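Local coordinates for protein single-stranded DNA specific exonuclease RecJ (Thermus thermophilus, PDB 2ZXR) that degrades single-stranded DNA exonucleolytically in the 5' to 3' direction with the help of divalent metal ions such as magnesium, with no detectable activity on single-stranded RNA, at residues 408-411 against 412-416; 570-574 against 575-579. All coordinates share one frame; numbering follows the deposited sequence.

Contact 1: 408-411 against 412-416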
ATOM      1  N   PRO A 408      34.726   5.007   8.882  1.00 26.82           N
ATOM      2  CA  PRO A 408      35.229   4.569   7.569  1.00 27.54           C
ATOM      3  C   PRO A 408      35.271   3.042   7.413  1.00 27.88           C
ATOM      4  O   PRO A 408      34.941   2.512   6.347  1.00 27.95           O
ATOM      5  CB  PRO A 408      36.618   5.201   7.488  1.00 28.55           C
ATOM      6  CG  PRO A 408      36.437   6.521   8.290  1.00 28.77           C
ATOM      7  CD  PRO A 408      35.612   6.018   9.495  1.00 27.86           C
ATOM      8  N   ALA A 409      35.643   2.337   8.474  1.00 27.40           N
ATOM      9  CA  ALA A 409      35.736   0.886   8.423  1.00 28.94           C
ATOM     10  C   ALA A 409      34.343   0.278   8.280  1.00 29.86           C
ATOM     11  O   ALA A 409      34.135  -0.704   7.549  1.00 30.62           O
ATOM     12  CB  ALA A 409      36.411   0.363   9.692  1.00 28.17           C
ATOM     13  N   PHE A 410      33.393   0.869   8.996  1.00 29.67           N
ATOM     14  CA  PHE A 410      32.004   0.424   8.971  1.00 28.95           C
ATOM     15  C   PHE A 410      31.466   0.595   7.559  1.00 29.59           C
ATOM     16  O   PHE A 410      30.803  -0.293   7.024  1.00 28.74           O
ATOM     17  CB  PHE A 410      31.170   1.268   9.934  1.00 28.38           C
ATOM     18  CG  PHE A 410      29.689   0.984   9.865  1.00 28.73           C
ATOM     19  CD1 PHE A 410      29.159  -0.190  10.406  1.00 27.33           C
ATOM     20  CD2 PHE A 410      28.829   1.889   9.246  1.00 27.66           C
ATOM     21  CE1 PHE A 410      27.784  -0.451  10.326  1.00 28.00           C
ATOM     22  CE2 PHE A 410      27.460   1.639   9.162  1.00 26.76           C
ATOM     23  CZ  PHE A 410      26.936   0.477   9.698  1.00 26.55           C
ATOM     24  N   LYS A 411      31.760   1.742   6.959  1.00 29.21           N
ATOM     25  CA  LYS A 411      31.302   2.036   5.611  1.00 31.64           C
ATOM     26  C   LYS A 411      31.777   1.040   4.554  1.00 32.89           C
ATOM     27  O   LYS A 411      30.965   0.533   3.779  1.00 32.92           O
ATOM     28  CB  LYS A 411      31.736   3.449   5.204  1.00 31.38           C
ATOM     29  CG  LYS A 411      31.386   3.876   3.781  1.00 32.19           C
ATOM     30  CD  LYS A 411      31.756   5.343   3.605  1.00 32.69           C
ATOM     31  CE  LYS A 411      31.121   5.984   2.389  1.00 33.80           C
ATOM     32  NZ  LYS A 411      31.860   5.773   1.104  1.00 34.41           N
ATOM     33  N   ALA A 412      33.081   0.753   4.517  1.00 32.83           N
ATOM     34  CA  ALA A 412      33.600  -0.175   3.508  1.00 33.15           C
ATOM     35  C   ALA A 412      32.940  -1.529   3.665  1.00 32.76           C
ATOM     36  O   ALA A 412      32.576  -2.185   2.684  1.00 33.52           O
ATOM     37  CB  ALA A 412      35.124  -0.313   3.632  1.00 32.59           C
ATOM     38  N   ARG A 413      32.795  -1.939   4.915  1.00 32.18           N
ATOM     39  CA  ARG A 413      32.183  -3.203   5.245  1.00 32.41           C
ATOM     40  C   ARG A 413      30.737  -3.307   4.733  1.00 32.69           C
ATOM     41  O   ARG A 413      30.382  -4.259   4.014  1.00 33.13           O
ATOM     42  CB  ARG A 413      32.189  -3.377   6.758  1.00 33.91           C
ATOM     43  CG  ARG A 413      31.850  -4.764   7.205  1.00 35.72           C
ATOM     44  CD  ARG A 413      33.053  -5.657   6.959  1.00 37.65           C
ATOM     45  NE  ARG A 413      34.118  -5.342   7.898  1.00 37.84           N
ATOM     46  CZ  ARG A 413      34.157  -5.787   9.150  1.00 38.22           C
ATOM     47  NH1 ARG A 413      33.199  -6.575   9.612  1.00 38.41           N
ATOM     48  NH2 ARG A 413      35.152  -5.425   9.951  1.00 39.91           N
ATOM     49  N   VAL A 414      29.887  -2.346   5.087  1.00 31.06           N
ATOM     50  CA  VAL A 414      28.510  -2.463   4.626  1.00 30.44           C
ATOM     51  C   VAL A 414      28.409  -2.293   3.126  1.00 30.92           C
ATOM     52  O   VAL A 414      27.571  -2.930   2.496  1.00 31.51           O
ATOM     53  CB  VAL A 414      27.534  -1.503   5.375  1.00 29.52           C
ATOM     54  CG1 VAL A 414      27.594  -1.791   6.870  1.00 28.51           C
ATOM     55  CG2 VAL A 414      27.824  -0.086   5.074  1.00 28.08           C
ATOM     56  N   GLU A 415      29.264  -1.459   2.545  1.00 31.82           N
ATOM     57  CA  GLU A 415      29.250  -1.279   1.094  1.00 33.46           C
ATOM     58  C   GLU A 415      29.556  -2.610   0.411  1.00 34.33           C
ATOM     59  O   GLU A 415      28.991  -2.924  -0.649  1.00 34.70           O
ATOM     60  CB  GLU A 415      30.301  -0.261   0.644  1.00 33.53           C
ATOM     61  CG  GLU A 415      30.008   1.175   0.998  1.00 34.65           C
ATOM     62  CD  GLU A 415      31.133   2.112   0.564  1.00 35.99           C
ATOM     63  OE1 GLU A 415      32.193   1.615   0.139  1.00 38.18           O
ATOM     64  OE2 GLU A 415      30.975   3.342   0.648  1.00 35.28           O
ATOM     65  N   ALA A 416      30.457  -3.380   1.021  1.00 34.69           N
ATOM     66  CA  ALA A 416      30.862  -4.674   0.485  1.00 35.43           C
ATOM     67  C   ALA A 416      29.761  -5.680   0.678  1.00 35.25           C
ATOM     68  O   ALA A 416      29.559  -6.549  -0.157  1.00 35.82           O
ATOM     69  CB  ALA A 416      32.155  -5.171   1.167  1.00 36.24           C
TER
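Two i to i+4 pairs, Phe-410 with Val-414 and Lys-411 with Glu-415, carry this local contact within helix 407-419. In the apolar pair a single methyl, CG1 of Val-414, lies over one face of the Phe-410 ring. Val-414 CG1 stands 3.9 Å from the Phe-410 ring centroid and 22° off the ring normal, which meets the criteria for a CH-pi contact. The methyl is displaced from the centre toward the rim and lies nearest the CE1-CZ bond, with Phe-410 CZ and CE1 each 3.7 Å from Val-414 CG1. The first torsion of Phe-410 sets CG anti to the backbone N (chi1 174°), beside the carbonyl carbon, and the ring leans along the helix in the direction of Val-414, although the side chain sets out away from residues 412-416.

The charged pair crosses at an angle. Lys-411 runs extended as far as CE and then bends at chi4 (-84°), which swings NZ onto the carboxylate. Lys-411 NZ donates to Glu-415 OE2 at 2.6 Å, nearly in line with the C-O bond, a salt bridge in which one carboxylate oxygen does the accepting. Beneath both pairs runs the backbone pattern: Val-414 N to Phe-410 O is 3.0 Å, and Glu-415 N to Lys-411 O is 2.9 Å.

Phe-410 and Val-414 are buried; both rest on Val-333 of strand 332-335, and Phe-410 also meets the ring of Phe-400. Arg-413 turns elsewhere, its NH1 bound to Ser-383 O and salt-bridged to Asp-386. The geometry is that of an amphipathic alpha-helix packed on a mixed beta-sheet, here in the DHHA1 region, with an i to i+4 lysine-glutamate bridge beside its apolar stripe.

Contact 2: 570-574 against 575-579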
ATOM      1  N   ASP A 570     -14.891 -12.965 -47.543  1.00 59.34           N
ATOM      2  CA  ASP A 570     -15.141 -12.765 -48.965  1.00 59.76           C
ATOM      3  C   ASP A 570     -13.889 -12.205 -49.630  1.00 59.60           C
ATOM      4  O   ASP A 570     -13.444 -12.726 -50.655  1.00 59.76           O
ATOM      5  CB  ASP A 570     -16.313 -11.799 -49.178  1.00 60.38           C
ATOM      6  CG  ASP A 570     -16.482 -11.398 -50.640  1.00 61.34           C
ATOM      7  OD1 ASP A 570     -15.897 -10.368 -51.064  1.00 60.89           O
ATOM      8  OD2 ASP A 570     -17.191 -12.130 -51.365  1.00 61.78           O
ATOM      9  N   TYR A 571     -13.337 -11.146 -49.041  1.00 58.82           N
ATOM     10  CA  TYR A 571     -12.128 -10.506 -49.547  1.00 58.61           C
ATOM     11  C   TYR A 571     -11.011 -11.534 -49.685  1.00 58.79           C
ATOM     12  O   TYR A 571     -10.344 -11.607 -50.721  1.00 58.54           O
ATOM     13  CB  TYR A 571     -11.680  -9.412 -48.586  1.00 58.61           C
ATOM     14  CG  TYR A 571     -10.365  -8.762 -48.944  1.00 58.84           C
ATOM     15  CD1 TYR A 571     -10.310  -7.671 -49.817  1.00 58.73           C
ATOM     16  CD2 TYR A 571      -9.171  -9.231 -48.401  1.00 58.80           C
ATOM     17  CE1 TYR A 571      -9.094  -7.060 -50.136  1.00 58.85           C
ATOM     18  CE2 TYR A 571      -7.952  -8.633 -48.713  1.00 59.05           C
ATOM     19  CZ  TYR A 571      -7.916  -7.550 -49.579  1.00 59.18           C
ATOM     20  OH  TYR A 571      -6.701  -6.964 -49.879  1.00 58.87           O
ATOM     21  N   ALA A 572     -10.808 -12.319 -48.626  1.00 58.41           N
ATOM     22  CA  ALA A 572      -9.780 -13.356 -48.619  1.00 58.30           C
ATOM     23  C   ALA A 572      -9.999 -14.309 -49.796  1.00 58.21           C
ATOM     24  O   ALA A 572      -9.088 -14.534 -50.592  1.00 57.66           O
ATOM     25  CB  ALA A 572      -9.816 -14.127 -47.294  1.00 57.74           C
ATOM     26  N   TRP A 573     -11.209 -14.868 -49.889  1.00 58.29           N
ATOM     27  CA  TRP A 573     -11.576 -15.783 -50.974  1.00 58.09           C
ATOM     28  C   TRP A 573     -11.358 -15.062 -52.304  1.00 57.60           C
ATOM     29  O   TRP A 573     -10.658 -15.549 -53.197  1.00 57.39           O
ATOM     30  CB  TRP A 573     -13.055 -16.182 -50.871  1.00 58.55           C
ATOM     31  CG  TRP A 573     -13.371 -17.317 -49.918  1.00 59.48           C
ATOM     32  CD1 TRP A 573     -12.626 -18.449 -49.708  1.00 59.85           C
ATOM     33  CD2 TRP A 573     -14.579 -17.490 -49.150  1.00 59.43           C
ATOM     34  NE1 TRP A 573     -13.296 -19.314 -48.869  1.00 59.99           N
ATOM     35  CE2 TRP A 573     -14.495 -18.752 -48.512  1.00 59.67           C
ATOM     36  CE3 TRP A 573     -15.723 -16.703 -48.946  1.00 59.53           C
ATOM     37  CZ2 TRP A 573     -15.513 -19.248 -47.679  1.00 59.26           C
ATOM     38  CZ3 TRP A 573     -16.737 -17.197 -48.118  1.00 59.81           C
ATOM     39  CH2 TRP A 573     -16.621 -18.460 -47.497  1.00 59.01           C
ATOM     40  N   LYS A 574     -11.975 -13.889 -52.400  1.00 56.92           N
ATOM     41  CA  LYS A 574     -11.922 -13.008 -53.564  1.00 56.21           C
ATOM     42  C   LYS A 574     -10.535 -12.377 -53.696  1.00 54.97           C
ATOM     43  O   LYS A 574     -10.424 -11.195 -54.016  1.00 55.93           O
ATOM     44  CB  LYS A 574     -12.968 -11.900 -53.384  1.00 57.24           C
ATOM     45  CG  LYS A 574     -13.292 -11.071 -54.604  1.00 58.14           C
ATOM     46  CD  LYS A 574     -14.606 -11.516 -55.220  1.00 59.34           C
ATOM     47  CE  LYS A 574     -14.558 -12.983 -55.617  1.00 60.18           C
ATOM     48  NZ  LYS A 574     -15.758 -13.385 -56.398  1.00 61.14           N
ATOM     49  N   ALA A 575      -9.485 -13.152 -53.437  1.00 53.06           N
ATOM     50  CA  ALA A 575      -8.111 -12.648 -53.524  1.00 50.80           C
ATOM     51  C   ALA A 575      -7.090 -13.779 -53.456  1.00 49.11           C
ATOM     52  O   ALA A 575      -5.890 -13.540 -53.468  1.00 49.27           O
ATOM     53  CB  ALA A 575      -7.845 -11.647 -52.411  1.00 50.41           C
ATOM     54  N   GLY A 576      -7.575 -15.010 -53.360  1.00 47.56           N
ATOM     55  CA  GLY A 576      -6.682 -16.158 -53.319  1.00 46.19           C
ATOM     56  C   GLY A 576      -5.892 -16.522 -52.061  1.00 45.34           C
ATOM     57  O   GLY A 576      -4.842 -17.177 -52.171  1.00 45.17           O
ATOM     58  N   PHE A 577      -6.359 -16.134 -50.875  1.00 43.33           N
ATOM     59  CA  PHE A 577      -5.622 -16.485 -49.656  1.00 41.67           C
ATOM     60  C   PHE A 577      -5.684 -17.987 -49.453  1.00 41.00           C
ATOM     61  O   PHE A 577      -6.659 -18.636 -49.839  1.00 41.73           O
ATOM     62  CB  PHE A 577      -6.223 -15.819 -48.404  1.00 40.44           C
ATOM     63  CG  PHE A 577      -6.006 -14.333 -48.321  1.00 38.80           C
ATOM     64  CD1 PHE A 577      -6.298 -13.651 -47.141  1.00 38.98           C
ATOM     65  CD2 PHE A 577      -5.498 -13.618 -49.402  1.00 39.00           C
ATOM     66  CE1 PHE A 577      -6.089 -12.284 -47.033  1.00 38.26           C
ATOM     67  CE2 PHE A 577      -5.283 -12.250 -49.311  1.00 38.58           C
ATOM     68  CZ  PHE A 577      -5.578 -11.578 -48.123  1.00 39.22           C
ATOM     69  N   ARG A 578      -4.638 -18.536 -48.847  1.00 39.63           N
ATOM     70  CA  ARG A 578      -4.598 -19.955 -48.546  1.00 38.92           C
ATOM     71  C   ARG A 578      -5.329 -20.115 -47.188  1.00 39.17           C
ATOM     72  O   ARG A 578      -4.704 -20.216 -46.125  1.00 38.54           O
ATOM     73  CB  ARG A 578      -3.138 -20.443 -48.460  1.00 37.02           C
ATOM     74  CG  ARG A 578      -2.988 -21.939 -48.190  1.00 35.95           C
ATOM     75  CD  ARG A 578      -1.522 -22.392 -47.970  1.00 35.63           C
ATOM     76  NE  ARG A 578      -1.502 -23.708 -47.344  1.00 35.15           N
ATOM     77  CZ  ARG A 578      -0.600 -24.134 -46.463  1.00 36.90           C
ATOM     78  NH1 ARG A 578      -0.711 -25.362 -45.963  1.00 36.98           N
ATOM     79  NH2 ARG A 578       0.408 -23.356 -46.074  1.00 37.10           N
ATOM     80  N   LEU A 579      -6.661 -20.113 -47.250  1.00 39.74           N
ATOM     81  CA  LEU A 579      -7.524 -20.247 -46.069  1.00 39.59           C
ATOM     82  C   LEU A 579      -7.424 -21.582 -45.359  1.00 39.07           C
ATOM     83  O   LEU A 579      -7.475 -22.640 -45.990  1.00 38.52           O
ATOM     84  CB  LEU A 579      -8.979 -20.015 -46.435  1.00 40.36           C
ATOM     85  CG  LEU A 579      -9.389 -18.560 -46.639  1.00 41.68           C
ATOM     86  CD1 LEU A 579      -9.070 -17.780 -45.365  1.00 42.73           C
ATOM     87  CD2 LEU A 579      -8.650 -17.968 -47.845  1.00 43.07           C
TER
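Phe-577, with CG anti to its carbonyl carbon (chi1 -71°), lays its ring against Ala-572, while Tyr-571, with CG opposite its backbone N (chi1 175°), extends its ring toward the same phenylalanine. Ala-572 CA sits over one face of the Phe-577 ring, 4.0 Å from the centroid and displaced toward the rim, which identifies a CH-pi contact. The methyl reinforces it, with Ala-572 CB 3.6 Å from Phe-577 CD1. The two aromatic rings are almost perpendicular, their planes at 87°, but the approach is oblique and the closest pair is Tyr-571 CE2 to Phe-577 CZ at 3.8 Å. Leu-579 adds a looser touch, its CD1 lying 4.2 Å from Ala-572 CB.

The backbone bonds define a Schellman motif. Phe-577 N donates to Ala-572 O at 3.2 Å, and Gly-576 N to Trp-573 O at 3.1 Å; both N-H groups point almost straight at their acceptors, yet each donor stands above the carbonyl plane. Ala-575 N makes a weak second bond to Trp-573 O. Gly-576 is the C-prime residue, and its positive phi, a conformation that favours glycine, reverses the chain. That reversal returns Phe-577 to the last turn of the helix, where the apolar contact with Ala-572 closes the cap.

The turn thus links helix 566-573 to the short strand 578-579 in a beta-alpha-beta unit that starts at strand 558-560. Arg-578 bonds through its backbone to Val-559 of strand 558-560, and the short, weakly bonded strand 578-579 is an outermost strand of the parallel sheet. Ala-572 and Leu-579 both touch Val-561, and Phe-577 packs against Ala-553 and Arg-554 of helix 546-554 as well as Leu-589.

How the contacts relate
Both contacts are local and partly buried, each with two buried residues among exposed neighbours, and both lie away from the metal site. Contact 1 stays within a single helix of the DHHA1 region; contact 2 joins the end of a helix to the following strand in the C-terminal domain. Their centres are about 71 Å apart and they share no element. Each has a CH-pi contact, but the donor is a valine methyl in contact 1 and an alanine CA in contact 2. A salt bridge flanks the first, whereas the second combines apolar packing with helix-ending backbone bonds, as suits mid-helix and helix-end positions respectively.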